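Local coordinates for protein Cry23AA1 (Bacillus thuringiensis, PDB 4RHZ) that probably acts as an insecticidal pore-forming toxin of the aerolysin family, forming a binary complex with its partner Cry37Aa1 and binding zinc, at residues A[4-9]-A[25-30]; A[32-37]-A[168-173]; A[36-41]-A[99-104]; A[87-92]-A[118-123]; A[164-169]-A[210-215]. All blocks are in the same frame, centred on the assembly; numbering follows the deposited sequence.

Four of the five contacts cluster at one end of an elongated molecule, and interaction 3 lies nearer its middle. Strand 146-179 ties interaction 2 to interaction 5, whose centres are about 8 Å apart: Asp168 and Met169 pair with strand 32-40 along one edge and with strand 211-235 along the other. Strand 32-40 then runs on into interaction 3, its centre about 21 Å from that of interaction 2. Tyr120 of interaction 4 reaches across to Glu166 of interaction 5, while interaction 1 borders interaction 4 through backbone bonds of Ile4 to Gly88 and Lys90. The zinc ion is remote; even the Phe103 side chain of interaction 3 is about 13 Å from it.

Interaction 1 of 5, residues A[4-9]-A[25-30]; sequences INIQDE and STYDPS
Gln7 and Ser25 make the direct polar link here, and a water makes a second one between Gln7 and Tyr27. The amide NE2 of Gln7 donates to OG of Ser25 at 3.1 Å, in a slightly bent bond (154°) with the hydroxyl tilted a little from the amide plane. The chain of Gln7 reaches this far because it is extended beyond CG (chi2 -170°). Water 1 accepts from the backbone N of Gln7 at 3.1 Å and from OH of Tyr27 at 2.6 Å, lying in plane at the edge of the phenol ring, so a first-turn N-H of the helix finds a partner.

Van der Waals contacts involve Gln7 and its neighbour Ile6. Gln7 CG packs 3.7 Å from CE1 of Tyr27, the amide and ring planes being 56° apart. Ile6 meets Tyr27 at about a right angle, with a close carbon-to-oxygen approach of 3.2 Å from its CB to Tyr27 OH; the apolar pair is Ile6 CG2 and Tyr27 CE2, 4.3 Å apart.

Within the segments, Asn5 caps the helix: its OD1 accepts from Asp8 N at 2.9 Å, from above the carbonyl plane. Beyond Tyr27, OD2 of Asp28 accepts from Ser30 N, an Asx turn, and also from Ser30 OG. The whole is an N-capped helix start laid against strand 22-27, near one end of the long aerolysin-family fold.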
# COMPACT_ATOMS: atom_id res chain seq x y z
N ILE A 4 15.72 -24.94 -5.17
CA ILE A 4 16.25 -26.23 -4.82
C ILE A 4 15.90 -27.22 -5.91
O ILE A 4 14.73 -27.55 -6.08
CB ILE A 4 15.64 -26.76 -3.54
CG1 ILE A 4 15.85 -25.74 -2.38
CG2 ILE A 4 16.23 -28.23 -3.21
CD1 ILE A 4 17.38 -25.45 -2.10
N ASN A 5 16.90 -27.68 -6.66
CA ASN A 5 16.64 -28.72 -7.70
C ASN A 5 16.77 -30.15 -7.05
O ASN A 5 17.86 -30.52 -6.68
CB ASN A 5 17.63 -28.53 -8.85
CG ASN A 5 17.37 -29.49 -10.00
OD1 ASN A 5 17.26 -30.70 -9.78
ND2 ASN A 5 17.25 -28.96 -11.21
N ILE A 6 15.67 -30.86 -6.82
CA ILE A 6 15.66 -32.15 -6.16
C ILE A 6 16.72 -33.10 -6.80
O ILE A 6 17.64 -33.55 -6.11
CB ILE A 6 14.30 -32.80 -6.22
CG1 ILE A 6 13.26 -31.94 -5.48
CG2 ILE A 6 14.33 -34.25 -5.58
CD1 ILE A 6 13.67 -31.64 -4.09
N GLN A 7 16.65 -33.24 -8.13
CA GLN A 7 17.61 -33.99 -8.85
C GLN A 7 19.02 -33.60 -8.59
O GLN A 7 19.84 -34.50 -8.36
CB GLN A 7 17.28 -34.11 -10.34
CG GLN A 7 16.13 -35.06 -10.55
CD GLN A 7 15.92 -35.40 -12.01
OE1 GLN A 7 15.42 -34.57 -12.77
NE2 GLN A 7 16.25 -36.66 -12.41
N ASP A 8 19.37 -32.31 -8.61
CA ASP A 8 20.78 -31.95 -8.39
C ASP A 8 21.17 -32.35 -6.96
O ASP A 8 22.34 -32.60 -6.70
CB ASP A 8 21.06 -30.44 -8.53
CG ASP A 8 20.89 -29.91 -9.98
OD1 ASP A 8 20.98 -30.66 -11.01
OD2 ASP A 8 20.72 -28.68 -10.09
N GLU A 9 20.25 -32.31 -6.02
CA GLU A 9 20.62 -32.56 -4.64
C GLU A 9 20.72 -34.12 -4.43
O GLU A 9 21.56 -34.58 -3.65
CB GLU A 9 19.64 -32.01 -3.62
CG GLU A 9 19.44 -30.48 -3.51
CD GLU A 9 20.68 -29.69 -3.32
OE1 GLU A 9 21.59 -30.19 -2.61
OE2 GLU A 9 20.74 -28.56 -3.90
N SER A 25 19.38 -40.12 -12.09
CA SER A 25 18.12 -40.33 -11.33
C SER A 25 16.85 -40.26 -12.18
O SER A 25 16.83 -39.62 -13.18
CB SER A 25 17.96 -39.37 -10.12
OG SER A 25 18.18 -37.97 -10.42
N THR A 26 15.78 -40.87 -11.72
CA THR A 26 14.52 -40.92 -12.40
C THR A 26 13.50 -40.90 -11.31
O THR A 26 13.62 -41.60 -10.33
CB THR A 26 14.40 -42.25 -13.17
OG1 THR A 26 15.43 -42.27 -14.17
CG2 THR A 26 13.11 -42.30 -13.92
N TYR A 27 12.49 -40.07 -11.47
CA TYR A 27 11.39 -40.00 -10.51
C TYR A 27 10.63 -41.28 -10.60
O TYR A 27 10.33 -41.73 -11.68
CB TYR A 27 10.47 -38.75 -10.79
CG TYR A 27 11.12 -37.48 -10.29
CD1 TYR A 27 11.81 -36.65 -11.13
CD2 TYR A 27 11.02 -37.11 -8.96
CE1 TYR A 27 12.44 -35.47 -10.64
CE2 TYR A 27 11.61 -35.93 -8.52
CZ TYR A 27 12.32 -35.13 -9.35
OH TYR A 27 12.92 -33.94 -8.84
N ASP A 28 10.36 -41.89 -9.46
CA ASP A 28 9.56 -43.09 -9.43
C ASP A 28 8.10 -42.71 -9.72
O ASP A 28 7.65 -41.65 -9.29
CB ASP A 28 9.68 -43.77 -8.06
CG ASP A 28 8.90 -45.08 -7.99
OD1 ASP A 28 9.28 -46.07 -8.63
OD2 ASP A 28 7.90 -45.12 -7.27
N PRO A 29 7.36 -43.56 -10.44
CA PRO A 29 5.93 -43.25 -10.61
C PRO A 29 5.19 -43.02 -9.27
O PRO A 29 4.12 -42.45 -9.27
CB PRO A 29 5.36 -44.52 -11.32
CG PRO A 29 6.63 -45.22 -11.99
CD PRO A 29 7.70 -44.94 -10.93
N SER A 30 5.75 -43.44 -8.14
CA SER A 30 5.12 -43.10 -6.82
C SER A 30 5.33 -41.64 -6.41
O SER A 30 4.88 -41.20 -5.33
CB SER A 30 5.73 -43.94 -5.67
OG SER A 30 7.11 -43.57 -5.47
O HOH W 1 14.46 -32.15 -9.96

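Interaction 2 of 5, residues A[32-37]-A[168-173]; sequences KVFNES and DMSGTL
Lys32 to Phe34 pair antiparallel with Asp168 to Ser170, the axes of segments 32-37 and 168-170 coming within 4.8 Å with directions 151° apart; Lys32-Ser170 and Phe34-Asp168 are hydrogen-bonded pairs and Val33-Met169 the non-hydrogen-bonded pair between them. Four backbone bonds join the two hydrogen-bonded pairs, the shortest from Lys32 N to Ser170 O at 2.7 Å.

On the face that carries Phe34, the aromatic ring is sandwiched. CB of Asp168 sits over one side in a CH-pi contact, 3.8 Å from the ring centroid and 17° off its normal; NZ of Lys32 lies 4.1 Å above the opposite side, offset toward the rim. CG of Phe34 is held between its own backbone N and carbonyl carbon (chi1 57°), which swings the ring across toward Asp168. Lys32 also lays its chain along Ser170, CG to OG 3.2 Å.

Asn35 has a left-handed backbone conformation, and its ND2 donates to OD2 of Asp168 at 2.7 Å. That oxygen is met on its anti side, with amide and carboxylate planes steeply crossed. OD1 of the same carboxylate is bonded to His212, so the group is gripped from both flanks. On the other face, Val33 CG2 and Met169 CG lie side by side 4.0 Å apart.

Farther along, Leu173 packs on Ile6 and Gln7 of helix 6-18 and on Tyr27 of strand 22-27. Strand 146-179 has strand 32-40 on one edge here and strand 211-235 on the other, through Met169 and Ala211.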
# COMPACT_ATOMS: atom_id res chain seq x y z
N LYS A 32 5.02 -37.97 -5.72
CA LYS A 32 3.98 -36.95 -5.80
C LYS A 32 4.24 -35.60 -5.08
O LYS A 32 4.88 -35.52 -4.03
CB LYS A 32 2.55 -37.53 -5.60
CG LYS A 32 2.35 -38.33 -4.32
CD LYS A 32 0.85 -38.79 -4.11
CE LYS A 32 0.51 -39.02 -2.60
NZ LYS A 32 -0.79 -38.38 -2.17
N VAL A 33 3.74 -34.55 -5.73
CA VAL A 33 3.67 -33.23 -5.10
C VAL A 33 2.20 -32.89 -4.80
O VAL A 33 1.33 -33.07 -5.61
CB VAL A 33 4.25 -32.18 -6.02
CG1 VAL A 33 4.21 -30.75 -5.33
CG2 VAL A 33 5.68 -32.57 -6.45
N PHE A 34 1.92 -32.39 -3.62
CA PHE A 34 0.53 -32.06 -3.28
C PHE A 34 0.48 -31.05 -2.11
O PHE A 34 1.56 -30.64 -1.56
CB PHE A 34 -0.26 -33.37 -2.92
CG PHE A 34 0.36 -34.15 -1.78
CD1 PHE A 34 -0.16 -34.06 -0.49
CD2 PHE A 34 1.52 -34.95 -1.99
CE1 PHE A 34 0.42 -34.83 0.57
CE2 PHE A 34 2.10 -35.69 -0.94
CZ PHE A 34 1.58 -35.62 0.34
N ASN A 35 -0.76 -30.69 -1.73
CA ASN A 35 -1.03 -29.62 -0.75
C ASN A 35 -0.22 -28.38 -1.10
O ASN A 35 0.46 -27.83 -0.23
CB ASN A 35 -0.64 -30.04 0.68
CG ASN A 35 -1.47 -31.20 1.20
OD1 ASN A 35 -2.55 -31.47 0.68
ND2 ASN A 35 -0.93 -31.92 2.20
N GLU A 36 -0.21 -28.00 -2.37
CA GLU A 36 0.40 -26.72 -2.76
C GLU A 36 -0.39 -25.59 -2.10
O GLU A 36 -1.63 -25.62 -2.01
CB GLU A 36 0.34 -26.52 -4.26
CG GLU A 36 1.22 -27.47 -5.05
CD GLU A 36 0.44 -28.60 -5.67
OE1 GLU A 36 -0.43 -29.20 -5.00
OE2 GLU A 36 0.68 -28.86 -6.87
N SER A 37 0.33 -24.59 -1.63
CA SER A 37 -0.29 -23.55 -0.86
C SER A 37 0.59 -22.33 -0.83
O SER A 37 1.70 -22.39 -0.30
CB SER A 37 -0.50 -24.06 0.55
OG SER A 37 -1.02 -23.03 1.38
N ASP A 168 3.94 -30.36 -0.08
CA ASP A 168 4.39 -31.68 0.40
C ASP A 168 4.81 -32.54 -0.76
O ASP A 168 4.34 -32.40 -1.88
CB ASP A 168 3.24 -32.41 1.11
CG ASP A 168 2.87 -31.77 2.45
OD1 ASP A 168 3.76 -31.17 3.09
OD2 ASP A 168 1.69 -31.91 2.86
N MET A 169 5.67 -33.50 -0.46
CA MET A 169 6.20 -34.39 -1.47
C MET A 169 6.32 -35.76 -0.80
O MET A 169 6.71 -35.86 0.38
CB MET A 169 7.56 -33.89 -1.91
CG MET A 169 7.48 -32.80 -2.92
SD MET A 169 9.12 -32.25 -3.48
CE MET A 169 8.75 -30.55 -3.97
N SER A 170 5.94 -36.80 -1.53
CA SER A 170 6.15 -38.17 -1.08
C SER A 170 6.61 -38.96 -2.29
O SER A 170 6.40 -38.53 -3.46
CB SER A 170 4.87 -38.79 -0.54
OG SER A 170 3.96 -38.82 -1.61
N GLY A 171 7.26 -40.11 -2.01
CA GLY A 171 7.79 -40.93 -3.08
C GLY A 171 9.29 -40.87 -3.24
O GLY A 171 9.97 -40.24 -2.45
N THR A 172 9.82 -41.53 -4.29
CA THR A 172 11.25 -41.75 -4.34
C THR A 172 11.77 -41.46 -5.71
O THR A 172 11.00 -41.33 -6.67
CB THR A 172 11.58 -43.24 -4.07
OG1 THR A 172 10.90 -44.05 -5.05
CG2 THR A 172 11.17 -43.67 -2.67
N LEU A 173 13.09 -41.34 -5.80
CA LEU A 173 13.79 -41.37 -7.08
C LEU A 173 14.57 -42.69 -7.13
O LEU A 173 15.12 -43.16 -6.11
CB LEU A 173 14.77 -40.20 -7.23
CG LEU A 173 14.04 -38.86 -7.45
CD1 LEU A 173 13.65 -38.28 -6.05
CD2 LEU A 173 14.90 -37.90 -8.28

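Interaction 3 of 5, residues A[36-41]-A[99-104]; sequences ESVTPQ and QSFKFG
Pro40 is set against the edges of two phenyl rings, Phe101 and Phe103, that follow one another along the facing strand. Its CD lies in the plane of the Phe101 ring, 3.9 Å from CE2, while its CB comes to 4.1 Å from CE2 of Phe103, again at the ring edge. Val38 joins two residues earlier, on the same side of the strand, its CG1 branch meeting CZ of Phe101 at 4.0 Å, near the ring plane. The branch is placed there by lying anti to the backbone N (chi1 169°). Phe101 thus receives both aliphatic neighbours along its rim.

One face of Phe103 is used within its own strand: CB of Phe101 sits 3.6 Å above the ring plane of Phe103, offset toward the rim. The chain of Gln99 also reaches the other strand, its CG 4.3 Å from CB of Val38.

The strands run nearly side by side, 24° apart in direction, with axes 8.1 Å apart at closest; this is two sheets packing through side chains. Phe101 and Phe103 turn inward, to Val163 and Val161, whereas Ser100 and Lys102 are exposed. Such an amphipathic strand, hairpin-paired with 111-119 and tucked against a body sheet, probably corresponds to the hairpin that aerolysin-type toxins insert into membranes.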
# COMPACT_ATOMS: atom_id res chain seq x y z
N GLU A 36 -0.21 -28.00 -2.37
CA GLU A 36 0.40 -26.72 -2.76
C GLU A 36 -0.39 -25.59 -2.10
O GLU A 36 -1.63 -25.62 -2.01
CB GLU A 36 0.34 -26.52 -4.26
CG GLU A 36 1.22 -27.47 -5.05
CD GLU A 36 0.44 -28.60 -5.67
OE1 GLU A 36 -0.43 -29.20 -5.00
OE2 GLU A 36 0.68 -28.86 -6.87
N SER A 37 0.33 -24.59 -1.63
CA SER A 37 -0.29 -23.55 -0.86
C SER A 37 0.59 -22.33 -0.83
O SER A 37 1.70 -22.39 -0.30
CB SER A 37 -0.50 -24.06 0.55
OG SER A 37 -1.02 -23.03 1.38
N VAL A 38 0.11 -21.24 -1.43
CA VAL A 38 0.77 -19.96 -1.25
C VAL A 38 -0.08 -19.11 -0.26
O VAL A 38 -1.26 -18.86 -0.50
CB VAL A 38 0.94 -19.24 -2.59
CG1 VAL A 38 1.40 -17.78 -2.37
CG2 VAL A 38 1.90 -20.03 -3.54
N THR A 39 0.51 -18.74 0.86
CA THR A 39 -0.19 -17.96 1.84
C THR A 39 0.58 -16.70 2.25
O THR A 39 1.78 -16.72 2.48
CB THR A 39 -0.60 -18.80 3.09
OG1 THR A 39 0.57 -19.30 3.70
CG2 THR A 39 -1.57 -19.98 2.75
N PRO A 40 -0.15 -15.56 2.33
CA PRO A 40 0.36 -14.24 2.72
C PRO A 40 0.77 -14.31 4.15
O PRO A 40 0.08 -14.91 4.90
CB PRO A 40 -0.88 -13.33 2.56
CG PRO A 40 -2.06 -14.28 2.80
CD PRO A 40 -1.61 -15.55 2.10
N GLN A 41 1.88 -13.70 4.53
CA GLN A 41 2.31 -13.74 5.91
C GLN A 41 1.41 -12.90 6.85
O GLN A 41 1.34 -13.19 8.04
CB GLN A 41 3.78 -13.34 6.04
CG GLN A 41 4.65 -14.50 5.58
CD GLN A 41 6.15 -14.32 5.76
OE1 GLN A 41 6.63 -13.28 6.28
NE2 GLN A 41 6.91 -15.33 5.32
N GLN A 99 -2.89 -17.91 -6.94
CA GLN A 99 -3.51 -17.51 -5.70
C GLN A 99 -4.15 -16.11 -5.73
O GLN A 99 -3.60 -15.15 -6.26
CB GLN A 99 -2.61 -17.70 -4.51
CG GLN A 99 -3.16 -18.78 -3.63
CD GLN A 99 -4.01 -18.23 -2.54
OE1 GLN A 99 -3.66 -17.21 -1.96
NE2 GLN A 99 -5.12 -18.87 -2.25
N SER A 100 -5.33 -16.04 -5.14
CA SER A 100 -6.03 -14.80 -4.96
C SER A 100 -5.88 -14.33 -3.53
O SER A 100 -6.01 -15.12 -2.61
CB SER A 100 -7.50 -14.99 -5.33
OG SER A 100 -8.28 -14.33 -4.37
N PHE A 101 -5.58 -13.06 -3.34
CA PHE A 101 -5.46 -12.51 -2.00
C PHE A 101 -6.46 -11.32 -1.74
O PHE A 101 -6.69 -10.43 -2.59
CB PHE A 101 -4.05 -11.96 -1.78
CG PHE A 101 -2.92 -12.86 -2.17
CD1 PHE A 101 -2.48 -12.91 -3.49
CD2 PHE A 101 -2.21 -13.57 -1.19
CE1 PHE A 101 -1.43 -13.67 -3.86
CE2 PHE A 101 -1.14 -14.34 -1.54
CZ PHE A 101 -0.74 -14.40 -2.88
N LYS A 102 -6.98 -11.28 -0.53
CA LYS A 102 -7.86 -10.21 -0.10
C LYS A 102 -7.11 -9.45 0.96
O LYS A 102 -6.88 -10.00 2.03
CB LYS A 102 -9.13 -10.80 0.51
CG LYS A 102 -9.94 -11.62 -0.50
CD LYS A 102 -10.98 -10.76 -1.33
CE LYS A 102 -11.92 -11.61 -2.23
NZ LYS A 102 -13.02 -12.27 -1.44
N PHE A 103 -6.68 -8.22 0.64
CA PHE A 103 -5.98 -7.43 1.62
C PHE A 103 -6.88 -6.31 2.18
O PHE A 103 -7.67 -5.69 1.46
CB PHE A 103 -4.71 -6.83 1.04
CG PHE A 103 -3.67 -7.84 0.62
CD1 PHE A 103 -3.11 -7.78 -0.66
CD2 PHE A 103 -3.21 -8.80 1.49
CE1 PHE A 103 -2.11 -8.69 -1.08
CE2 PHE A 103 -2.21 -9.74 1.09
CZ PHE A 103 -1.66 -9.67 -0.20
N GLY A 104 -6.79 -6.08 3.49
CA GLY A 104 -7.38 -4.91 4.12
C GLY A 104 -6.31 -3.89 4.48
O GLY A 104 -5.11 -4.15 4.32

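Interaction 4 of 5, residues A[87-92]-A[118-123]; sequences EGVKAG and YNYSTT
Tyr120 and Val89 form the tight half of this contact. The carbonyl O of Tyr120 accepts from the backbone N of Val89 at 2.9 Å (152°), and the same oxygen lies 3.2 Å from CA of Gly88 in a C-H...O contact. A CB on Gly88 would point straight at that carbonyl oxygen and collide with it, so the close approach depends on glycine. CG1 of Val89 closes the buried side, 4.2 Å from CB of Tyr120 and at the edge of its ring.

Toward solvent the fit is slacker and wetter. OG of Ser121, anti to its own carbonyl carbon (chi1 -54°), lies 3.0 Å from Val89 O and 3.2 Å from water 2, which accepts from Ala91 N at 2.8 Å; the exposed Lys90 meets Ser121 through its CB. The turn is stiffened from within, since OD1 of Asn119 accepts from Ser121 N at 2.9 Å, an Asx turn inside a type I beta turn.

The end of strand 111-119 is thereby fixed to the end of strand 67-90, beside strand 3-5. Tyr120 OH reaches Glu166 O of strand 146-179 and Thr97 OG1 of strand 96-105, while Val89 packs on Phe213 of strand 211-235.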
# COMPACT_ATOMS: atom_id res chain seq x y z
N GLU A 87 12.23 -18.24 -3.08
CA GLU A 87 12.84 -19.51 -2.64
C GLU A 87 11.96 -20.60 -3.06
O GLU A 87 10.85 -20.71 -2.53
CB GLU A 87 12.98 -19.54 -1.12
CG GLU A 87 14.20 -18.71 -0.60
CD GLU A 87 14.34 -18.86 0.89
OE1 GLU A 87 13.38 -18.49 1.64
OE2 GLU A 87 15.35 -19.43 1.34
N GLY A 88 12.42 -21.40 -4.02
CA GLY A 88 11.54 -22.37 -4.65
C GLY A 88 12.17 -23.76 -4.77
O GLY A 88 13.22 -24.03 -4.19
N VAL A 89 11.51 -24.60 -5.59
CA VAL A 89 11.80 -26.02 -5.71
C VAL A 89 11.48 -26.49 -7.13
O VAL A 89 10.46 -26.07 -7.73
CB VAL A 89 11.09 -26.83 -4.59
CG1 VAL A 89 9.53 -26.86 -4.75
CG2 VAL A 89 11.72 -28.26 -4.38
N LYS A 90 12.38 -27.29 -7.70
CA LYS A 90 12.14 -27.96 -8.98
C LYS A 90 12.21 -29.50 -8.83
O LYS A 90 13.29 -30.10 -8.52
CB LYS A 90 13.18 -27.51 -9.97
CG LYS A 90 13.03 -28.14 -11.39
CD LYS A 90 14.01 -27.38 -12.33
CE LYS A 90 13.96 -27.87 -13.75
NZ LYS A 90 12.61 -27.76 -14.30
N ALA A 91 11.06 -30.11 -9.05
CA ALA A 91 10.83 -31.56 -8.94
C ALA A 91 10.69 -31.97 -10.35
O ALA A 91 11.12 -31.24 -11.24
CB ALA A 91 9.56 -31.83 -8.22
N GLY A 92 10.07 -33.10 -10.63
CA GLY A 92 10.05 -33.54 -12.02
C GLY A 92 8.89 -33.01 -12.85
O GLY A 92 8.95 -32.91 -14.09
N TYR A 118 2.08 -18.24 -8.98
CA TYR A 118 3.37 -18.72 -8.50
C TYR A 118 3.84 -20.04 -9.13
O TYR A 118 3.26 -21.10 -8.88
CB TYR A 118 3.35 -18.80 -7.01
CG TYR A 118 3.19 -17.43 -6.42
CD1 TYR A 118 4.29 -16.62 -6.20
CD2 TYR A 118 1.92 -16.91 -6.13
CE1 TYR A 118 4.14 -15.35 -5.65
CE2 TYR A 118 1.76 -15.63 -5.61
CZ TYR A 118 2.85 -14.87 -5.37
OH TYR A 118 2.65 -13.60 -4.85
N ASN A 119 4.88 -19.93 -9.96
CA ASN A 119 5.59 -21.09 -10.46
C ASN A 119 6.80 -21.42 -9.55
O ASN A 119 7.77 -20.66 -9.48
CB ASN A 119 6.04 -20.85 -11.89
CG ASN A 119 6.94 -22.05 -12.46
OD1 ASN A 119 7.40 -22.98 -11.72
ND2 ASN A 119 7.22 -21.98 -13.76
N TYR A 120 6.72 -22.54 -8.84
CA TYR A 120 7.70 -22.86 -7.77
C TYR A 120 9.13 -23.06 -8.23
O TYR A 120 10.06 -22.90 -7.44
CB TYR A 120 7.27 -24.07 -6.95
CG TYR A 120 6.02 -23.92 -6.11
CD1 TYR A 120 4.93 -23.15 -6.53
CD2 TYR A 120 5.88 -24.64 -4.92
CE1 TYR A 120 3.73 -23.08 -5.75
CE2 TYR A 120 4.73 -24.55 -4.15
CZ TYR A 120 3.67 -23.79 -4.58
OH TYR A 120 2.55 -23.76 -3.81
N SER A 121 9.29 -23.27 -9.53
CA SER A 121 10.56 -23.69 -10.13
C SER A 121 11.40 -22.58 -10.71
O SER A 121 12.52 -22.85 -11.22
CB SER A 121 10.28 -24.75 -11.23
OG SER A 121 9.49 -25.78 -10.57
N THR A 122 10.91 -21.34 -10.64
CA THR A 122 11.70 -20.22 -11.15
C THR A 122 11.73 -19.05 -10.18
O THR A 122 10.82 -18.91 -9.36
CB THR A 122 11.23 -19.76 -12.59
OG1 THR A 122 12.06 -18.68 -13.00
CG2 THR A 122 9.75 -19.23 -12.61
N THR A 123 12.77 -18.22 -10.24
CA THR A 123 12.79 -16.96 -9.49
C THR A 123 12.42 -15.74 -10.38
O THR A 123 12.57 -14.54 -9.96
CB THR A 123 14.16 -16.63 -8.94
OG1 THR A 123 15.05 -16.60 -10.06
CG2 THR A 123 14.63 -17.65 -7.95
O HOH W 2 9.03 -28.93 -10.55

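Interaction 5 of 5, residues A[164-169]-A[210-215]; sequences NVECDM and IAHFKG
The shortest sound polar bond here belongs to the backbone, from Gly215 N to Val165 O at 2.6 Å. Among the side chains, His212 is gripped at both ring nitrogens by carboxylates of the neighbouring strand. NE2 donates to OE1 of Glu166 at 2.7 Å and ND1 to OD1 of Asp168 at 2.8 Å, with both oxygens close to the imidazole plane. Glu166 OE1 is met from well above its carboxylate plane, ring and carboxylate being 85° apart, and Asp168 OD1 on its syn side but tilted out of the carboxylate plane. CG of His212 lies anti to the backbone N (chi1 -179°), which swings the ring between the acids. Two bonds fix the ring's rotation and are consistent with a protonated imidazole.

Lys214 adds charge nearby, its NZ 4.2 Å from Glu166 OE1, beyond a salt bridge. OD2 of Asp168 goes to Asn35, and CG2 of Ile210 lies 4.0 Å from CG of Asp168.

On the opposite, apolar face SG of Cys167 touches CB of Phe213 at 4.0 Å. Separately, the Phe213 ring meets a backbone carbonyl obliquely, CE2 to Val165 O 3.4 Å. The strands run antiparallel, 168° apart, with backbone bonds at the pairs Val165-Gly215, Cys167-Phe213 and Met169-Ala211.

Val89 of strand 67-90 covers Phe213 and Met169, and Val191 of helix 191-197 packs against Met169 and Ala211. Along its far edge, strand 146-179 pairs with strand 32-40, through Glu166 with Ser37.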
# COMPACT_ATOMS: atom_id res chain seq x y z
N ASN A 164 4.37 -17.24 1.87
CA ASN A 164 4.90 -18.56 2.03
C ASN A 164 4.54 -19.38 0.80
O ASN A 164 3.37 -19.40 0.41
CB ASN A 164 4.24 -19.21 3.23
CG ASN A 164 4.53 -18.47 4.50
OD1 ASN A 164 5.67 -18.04 4.76
ND2 ASN A 164 3.48 -18.24 5.29
N VAL A 165 5.54 -20.04 0.23
CA VAL A 165 5.38 -20.87 -0.98
C VAL A 165 5.73 -22.34 -0.56
O VAL A 165 6.89 -22.68 -0.36
CB VAL A 165 6.34 -20.36 -2.09
CG1 VAL A 165 6.26 -21.21 -3.34
CG2 VAL A 165 6.07 -18.88 -2.43
N GLU A 166 4.72 -23.17 -0.39
CA GLU A 166 4.82 -24.42 0.32
C GLU A 166 4.19 -25.55 -0.44
O GLU A 166 3.20 -25.35 -1.16
CB GLU A 166 4.10 -24.31 1.66
CG GLU A 166 4.89 -23.47 2.64
CD GLU A 166 4.22 -23.45 3.99
OE1 GLU A 166 4.72 -24.12 4.90
OE2 GLU A 166 3.16 -22.82 4.15
N CYS A 167 4.76 -26.74 -0.25
CA CYS A 167 4.07 -28.00 -0.67
C CYS A 167 4.63 -29.23 0.07
O CYS A 167 5.65 -29.14 0.76
CB CYS A 167 4.12 -28.24 -2.17
SG CYS A 167 5.81 -28.33 -2.75
N ASP A 168 3.94 -30.36 -0.08
CA ASP A 168 4.39 -31.68 0.40
C ASP A 168 4.81 -32.54 -0.76
O ASP A 168 4.34 -32.40 -1.88
CB ASP A 168 3.24 -32.41 1.11
CG ASP A 168 2.87 -31.77 2.45
OD1 ASP A 168 3.76 -31.17 3.09
OD2 ASP A 168 1.69 -31.91 2.86
N MET A 169 5.67 -33.50 -0.46
CA MET A 169 6.20 -34.39 -1.47
C MET A 169 6.32 -35.76 -0.80
O MET A 169 6.71 -35.86 0.38
CB MET A 169 7.56 -33.89 -1.91
CG MET A 169 7.48 -32.80 -2.92
SD MET A 169 9.12 -32.25 -3.48
CE MET A 169 8.75 -30.55 -3.97
N ILE A 210 6.76 -38.28 4.25
CA ILE A 210 6.30 -37.04 3.57
C ILE A 210 7.31 -35.96 3.83
O ILE A 210 7.72 -35.77 4.98
CB ILE A 210 4.86 -36.65 4.02
CG1 ILE A 210 3.85 -37.53 3.29
CG2 ILE A 210 4.55 -35.13 3.82
CD1 ILE A 210 2.35 -37.33 3.70
N ALA A 211 7.79 -35.31 2.77
CA ALA A 211 8.63 -34.12 2.99
C ALA A 211 7.81 -32.88 2.70
O ALA A 211 7.01 -32.83 1.73
CB ALA A 211 9.94 -34.14 2.14
N HIS A 212 8.01 -31.86 3.53
CA HIS A 212 7.31 -30.60 3.38
C HIS A 212 8.28 -29.59 2.83
O HIS A 212 9.40 -29.43 3.38
CB HIS A 212 6.76 -30.10 4.71
CG HIS A 212 6.01 -28.80 4.61
ND1 HIS A 212 4.73 -28.71 4.10
CD2 HIS A 212 6.35 -27.54 4.99
CE1 HIS A 212 4.32 -27.46 4.16
NE2 HIS A 212 5.28 -26.73 4.70
N PHE A 213 7.87 -28.90 1.75
CA PHE A 213 8.71 -27.77 1.26
C PHE A 213 8.15 -26.42 1.71
O PHE A 213 6.99 -26.12 1.45
CB PHE A 213 8.89 -27.78 -0.27
CG PHE A 213 9.61 -26.58 -0.76
CD1 PHE A 213 10.98 -26.50 -0.64
CD2 PHE A 213 8.90 -25.47 -1.31
CE1 PHE A 213 11.67 -25.39 -1.04
CE2 PHE A 213 9.58 -24.34 -1.74
CZ PHE A 213 10.95 -24.27 -1.62
N LYS A 214 9.00 -25.61 2.34
CA LYS A 214 8.64 -24.29 2.84
C LYS A 214 9.54 -23.26 2.23
O LYS A 214 10.67 -23.05 2.69
CB LYS A 214 8.81 -24.22 4.35
CG LYS A 214 8.48 -22.79 4.90
CD LYS A 214 7.77 -22.81 6.23
CE LYS A 214 7.40 -21.36 6.67
NZ LYS A 214 6.29 -21.36 7.71
N GLY A 215 9.07 -22.67 1.13
CA GLY A 215 9.85 -21.61 0.50
C GLY A 215 9.17 -20.25 0.62
O GLY A 215 8.29 -20.04 1.47